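Local coordinates for protein D-ribitol-5-phosphate phosphatase (Bacteroides thetaiotaomicron, PDB 4JB3) that removes the phosphate from D-ribitol 5-phosphate and D-ribitol 1-phosphate, and also from 5-amino-6-(5-phospho-D-ribitylamino)uracil, as a HAD-family hydrolase using magnesium, at residues 50-55 with 83-88; 76-81 with 132-137. All coordinates share one frame; numbering follows the deposited sequence.

Contact 1 (50-55 with 83-88)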
# COMPACT_ATOMS: atom_id res chain seq x y z
N LEU A 50 3.65 -22.64 4.72
CA LEU A 50 4.58 -23.01 3.65
C LEU A 50 5.83 -23.72 4.16
O LEU A 50 6.56 -24.32 3.37
CB LEU A 50 5.05 -21.78 2.88
CG LEU A 50 4.06 -20.93 2.10
CD1 LEU A 50 4.83 -19.83 1.39
CD2 LEU A 50 3.30 -21.78 1.10
N GLY A 51 6.08 -23.63 5.46
CA GLY A 51 7.29 -24.16 6.03
C GLY A 51 8.20 -23.12 6.67
O GLY A 51 9.24 -23.47 7.21
N LEU A 52 7.82 -21.85 6.59
CA LEU A 52 8.65 -20.81 7.18
C LEU A 52 8.35 -20.72 8.67
O LEU A 52 7.63 -19.83 9.12
CB LEU A 52 8.43 -19.47 6.49
CG LEU A 52 9.47 -18.38 6.75
CD1 LEU A 52 10.83 -18.80 6.21
CD2 LEU A 52 9.04 -17.07 6.11
N ALA A 53 8.91 -21.66 9.44
CA ALA A 53 8.54 -21.81 10.83
C ALA A 53 8.88 -20.58 11.68
O ALA A 53 8.25 -20.36 12.73
CB ALA A 53 9.18 -23.05 11.41
N ASP A 54 9.86 -19.80 11.25
CA ASP A 54 10.26 -18.62 12.02
C ASP A 54 9.72 -17.33 11.42
O ASP A 54 10.29 -16.26 11.65
CB ASP A 54 11.78 -18.55 12.17
CG ASP A 54 12.51 -18.51 10.84
OD1 ASP A 54 11.86 -18.56 9.77
OD2 ASP A 54 13.76 -18.43 10.86
N ALA A 55 8.61 -17.42 10.69
CA ALA A 55 8.01 -16.26 10.04
C ALA A 55 7.72 -15.10 10.99
O ALA A 55 7.79 -13.94 10.58
CB ALA A 55 6.75 -16.67 9.31
N LYS A 83 12.02 -19.20 -5.26
CA LYS A 83 13.12 -20.14 -5.13
C LYS A 83 13.82 -20.00 -3.77
O LYS A 83 14.03 -20.99 -3.06
CB LYS A 83 14.11 -19.94 -6.29
CG LYS A 83 15.13 -21.05 -6.45
CD LYS A 83 16.36 -20.81 -5.62
CE LYS A 83 17.37 -21.92 -5.84
NZ LYS A 83 18.45 -21.90 -4.82
N GLN A 84 14.20 -18.78 -3.42
CA GLN A 84 14.94 -18.59 -2.17
C GLN A 84 14.08 -18.82 -0.92
O GLN A 84 14.59 -19.33 0.08
CB GLN A 84 15.64 -17.22 -2.15
CG GLN A 84 16.75 -17.15 -3.20
CD GLN A 84 17.56 -15.87 -3.13
OE1 GLN A 84 17.77 -15.30 -2.07
NE2 GLN A 84 18.04 -15.43 -4.29
N LEU A 85 12.80 -18.47 -0.98
CA LEU A 85 11.88 -18.79 0.11
C LEU A 85 11.75 -20.31 0.26
O LEU A 85 11.79 -20.83 1.37
CB LEU A 85 10.51 -18.16 -0.14
CG LEU A 85 9.42 -18.45 0.89
CD1 LEU A 85 9.82 -17.89 2.23
CD2 LEU A 85 8.09 -17.87 0.43
N GLY A 86 11.63 -21.01 -0.86
CA GLY A 86 11.57 -22.46 -0.84
C GLY A 86 12.80 -23.08 -0.20
O GLY A 86 12.70 -24.08 0.52
N ASP A 87 13.97 -22.51 -0.47
CA ASP A 87 15.20 -23.04 0.11
C ASP A 87 15.17 -22.88 1.64
O ASP A 87 15.62 -23.76 2.37
CB ASP A 87 16.43 -22.34 -0.46
CG ASP A 87 16.67 -22.66 -1.93
OD1 ASP A 87 16.09 -23.63 -2.46
OD2 ASP A 87 17.47 -21.93 -2.55
N LEU A 88 14.63 -21.76 2.11
CA LEU A 88 14.43 -21.56 3.54
C LEU A 88 13.46 -22.58 4.13
O LEU A 88 13.66 -23.07 5.24
CB LEU A 88 13.90 -20.15 3.83
CG LEU A 88 14.86 -18.97 3.69
CD1 LEU A 88 14.17 -17.68 4.05
CD2 LEU A 88 16.08 -19.17 4.56

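Contact 2 (76-81 with 132-137)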
# COMPACT_ATOMS: atom_id res chain seq x y z
N LEU A 76 15.02 -9.01 -6.27
CA LEU A 76 14.66 -10.39 -6.59
C LEU A 76 13.36 -10.35 -7.38
O LEU A 76 12.42 -9.63 -7.00
CB LEU A 76 14.43 -11.22 -5.33
CG LEU A 76 15.62 -11.66 -4.49
CD1 LEU A 76 15.13 -12.51 -3.33
CD2 LEU A 76 16.63 -12.42 -5.33
N SER A 77 13.29 -11.11 -8.47
CA SER A 77 12.02 -11.29 -9.17
C SER A 77 11.10 -12.17 -8.34
O SER A 77 11.54 -12.80 -7.36
CB SER A 77 12.24 -11.95 -10.52
OG SER A 77 12.66 -13.30 -10.36
N ALA A 78 9.83 -12.23 -8.72
CA ALA A 78 8.89 -13.11 -8.03
C ALA A 78 9.40 -14.55 -8.02
O ALA A 78 9.33 -15.23 -6.99
CB ALA A 78 7.52 -13.03 -8.67
N ASP A 79 9.91 -15.02 -9.15
CA ASP A 79 10.40 -16.39 -9.27
C ASP A 79 11.64 -16.60 -8.40
O ASP A 79 11.78 -17.63 -7.74
CB ASP A 79 10.72 -16.67 -10.75
CG ASP A 79 10.88 -18.15 -11.05
OD1 ASP A 79 10.23 -18.99 -10.38
OD2 ASP A 79 11.63 -18.48 -11.99
N GLU A 80 12.56 -15.64 -8.41
CA GLU A 80 13.76 -15.75 -7.60
C GLU A 80 13.43 -15.78 -6.11
O GLU A 80 14.01 -16.54 -5.33
CB GLU A 80 14.73 -14.60 -7.91
CG GLU A 80 15.40 -14.70 -9.27
CD GLU A 80 16.26 -13.50 -9.60
OE1 GLU A 80 15.79 -12.36 -9.38
OE2 GLU A 80 17.39 -13.69 -10.08
N PHE A 81 12.47 -14.95 -5.71
CA PHE A 81 12.02 -14.96 -4.33
C PHE A 81 11.40 -16.31 -3.97
O PHE A 81 11.67 -16.87 -2.91
CB PHE A 81 11.01 -13.83 -4.10
CG PHE A 81 10.32 -13.90 -2.77
CD1 PHE A 81 10.88 -13.31 -1.64
CD2 PHE A 81 9.10 -14.56 -2.64
CE1 PHE A 81 10.24 -13.40 -0.41
CE2 PHE A 81 8.46 -14.64 -1.42
CZ PHE A 81 9.03 -14.06 -0.30
N THR A 132 5.34 -2.88 -2.03
CA THR A 132 4.56 -4.02 -2.46
C THR A 132 5.39 -4.90 -3.38
O THR A 132 6.60 -4.72 -3.49
CB THR A 132 3.20 -3.56 -3.08
OG1 THR A 132 2.32 -4.68 -3.23
CG2 THR A 132 3.40 -2.86 -4.42
N ASN A 133 4.73 -5.86 -4.02
CA ASN A 133 5.43 -6.86 -4.80
C ASN A 133 4.49 -7.44 -5.85
O ASN A 133 3.28 -7.22 -5.78
CB ASN A 133 6.01 -7.94 -3.86
CG ASN A 133 4.95 -8.70 -3.12
OD1 ASN A 133 4.20 -9.48 -3.72
ND2 ASN A 133 4.87 -8.48 -1.82
N PRO A 134 5.04 -8.15 -6.85
CA PRO A 134 4.22 -8.68 -7.93
C PRO A 134 3.14 -9.67 -7.49
O PRO A 134 2.11 -9.77 -8.17
CB PRO A 134 5.24 -9.39 -8.83
CG PRO A 134 6.51 -8.67 -8.58
CD PRO A 134 6.48 -8.31 -7.12
N PHE A 135 3.36 -10.39 -6.40
CA PHE A 135 2.34 -11.34 -5.96
C PHE A 135 1.09 -10.59 -5.55
O PHE A 135 -0.03 -10.92 -5.97
CB PHE A 135 2.83 -12.18 -4.79
CG PHE A 135 3.99 -13.07 -5.13
CD1 PHE A 135 3.80 -14.30 -5.76
CD2 PHE A 135 5.28 -12.69 -4.78
CE1 PHE A 135 4.88 -15.12 -6.07
CE2 PHE A 135 6.38 -13.52 -5.08
CZ PHE A 135 6.17 -14.73 -5.74
N VAL A 136 1.27 -9.58 -4.70
CA VAL A 136 0.14 -8.80 -4.21
C VAL A 136 -0.52 -8.02 -5.35
O VAL A 136 -1.75 -7.99 -5.46
CB VAL A 136 0.59 -7.85 -3.09
CG1 VAL A 136 -0.56 -6.93 -2.64
CG2 VAL A 136 1.14 -8.66 -1.91
N MET A 137 0.29 -7.42 -6.21
CA MET A 137 -0.26 -6.62 -7.30
C MET A 137 -0.96 -7.43 -8.39
O MET A 137 -1.85 -6.92 -9.07
CB MET A 137 0.82 -5.69 -7.87
CG MET A 137 1.21 -4.55 -6.93
SD MET A 137 -0.15 -3.43 -6.52
CE MET A 137 -0.51 -3.95 -4.85

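Contact 1 (50-55 with 83-88)
Leu85 is met by two leucines of the loop, one at each of its methyl groups. Its CD2 lies 3.9 Å from CD1 of Leu50, and its CD1 lies 4.0 Å from CD2 of Leu52; in both pairs the side chains cross at about a right angle. Leu52 divides its own methyls in the same way, because its other branch, CD1, rests against Leu88, 4.1 Å from Leu88 CB. Here the two side chains lie side by side and point the same way, and CD1 of Leu88 stays close to the same methyl. With CG of Leu52 anti to the backbone N (chi1 -165°), its isobutyl end swings closer to helix 78-89 than the bond leaving CA would suggest.

No hydrogen bond crosses between 50-55 and 83-88, and the 175 Å² they bury together comes mainly from the leucines. The contact belongs to the helical cap that HAD phosphatases carry beside their Rossmann-like core: the turn after helix 40-50 is set against helix 78-89. Leu85 and Leu52 both also touch Phe47 of helix 40-50 and Phe68 of helix 66-72, while Leu50 reaches Ala101 of helix 95-103, so several cap helices converge on this apolar cluster.

The loop is shaped by its backbone. Gly51 ends helix 40-50 in a Schellman motif, with a positive phi of 117°. A type I turn follows from Leu52 to Ala55, where Ala55 N bonds to Leu52 O at 3.0 Å. On the helix, the three-residue spacing of Leu85 and Leu88 puts both on the side facing the loop, Leu88 directed toward it and Leu85 reaching it with its methyls.

Contact 2 (76-81 with 132-137)
Ala78 and Phe135 carry most of the apolar contact between the first turns of helices 78-89 and 134-140. The methyl CB of Ala78 is 3.6 Å from CZ of Phe135 and almost as near to CE2, so the far end of the ring abuts the helix start. Phe135 has CG anti to its own carbonyl carbon (chi1 -64°), which carries the ring across to helix 78-89. CE2 also meets CD2 of Phe81 at 3.8 Å, the two aromatic side chains meeting at a slant. Pro134 adds a looser touch, its CB 4.3 Å from Ala78 CB. Trp102 of helix 95-103 meets both phenylalanines, its plane tilted about 10° from that of the Phe135 ring.

One polar atom joins in. Ala78 O comes up to the edge of the Phe135 ring near its plane, 3.4 Å from CZ, where the ring's C-H bonds carry slight positive charge.

The capping hydrogen bonds are each internal to one segment. Ser77 and Glu80 form a capping box: Glu80 N donates to Ser77 OG, and Ser77 N returns a nearly straight bond (176°) to Glu80 OE1 on its anti lone pair. Asn133 is the N-cap of helix 134-140; its OD1 takes Val136 N at 3.1 Å, from above the carbonyl plane, and Phe135 N weakly. Its ND2 ties outward to Glu72.

With no hydrogen bond or salt bridge between the segments, the cap-domain helix and the core helix that follows strand 125-130 probably meet mainly through dispersion, with at most a weak attraction of the Ala78 carbonyl for the ring edge.

In the fold
Both contacts draw on helix 78-89: contact 2 uses its start and contact 1 its later turns, with centres 15 Å apart. They touch where Gln84 NE2 lies 3.5 Å from Leu76 CD2. Along the chain the segments alternate, 50-55, 76-81, 83-88, 132-137, so the contacts cross. Contact 1 lies about 24 Å from the chain's centre, within the helical cap; contact 2, at about 14 Å, joins that cap to helix 134-140, which follows strand 125-130 of the parallel sheet. One helix thus connects the cap's outer packing to the catalytic core, consistent with the closed lid of this structure, though both contacts lie away from the annotated sites.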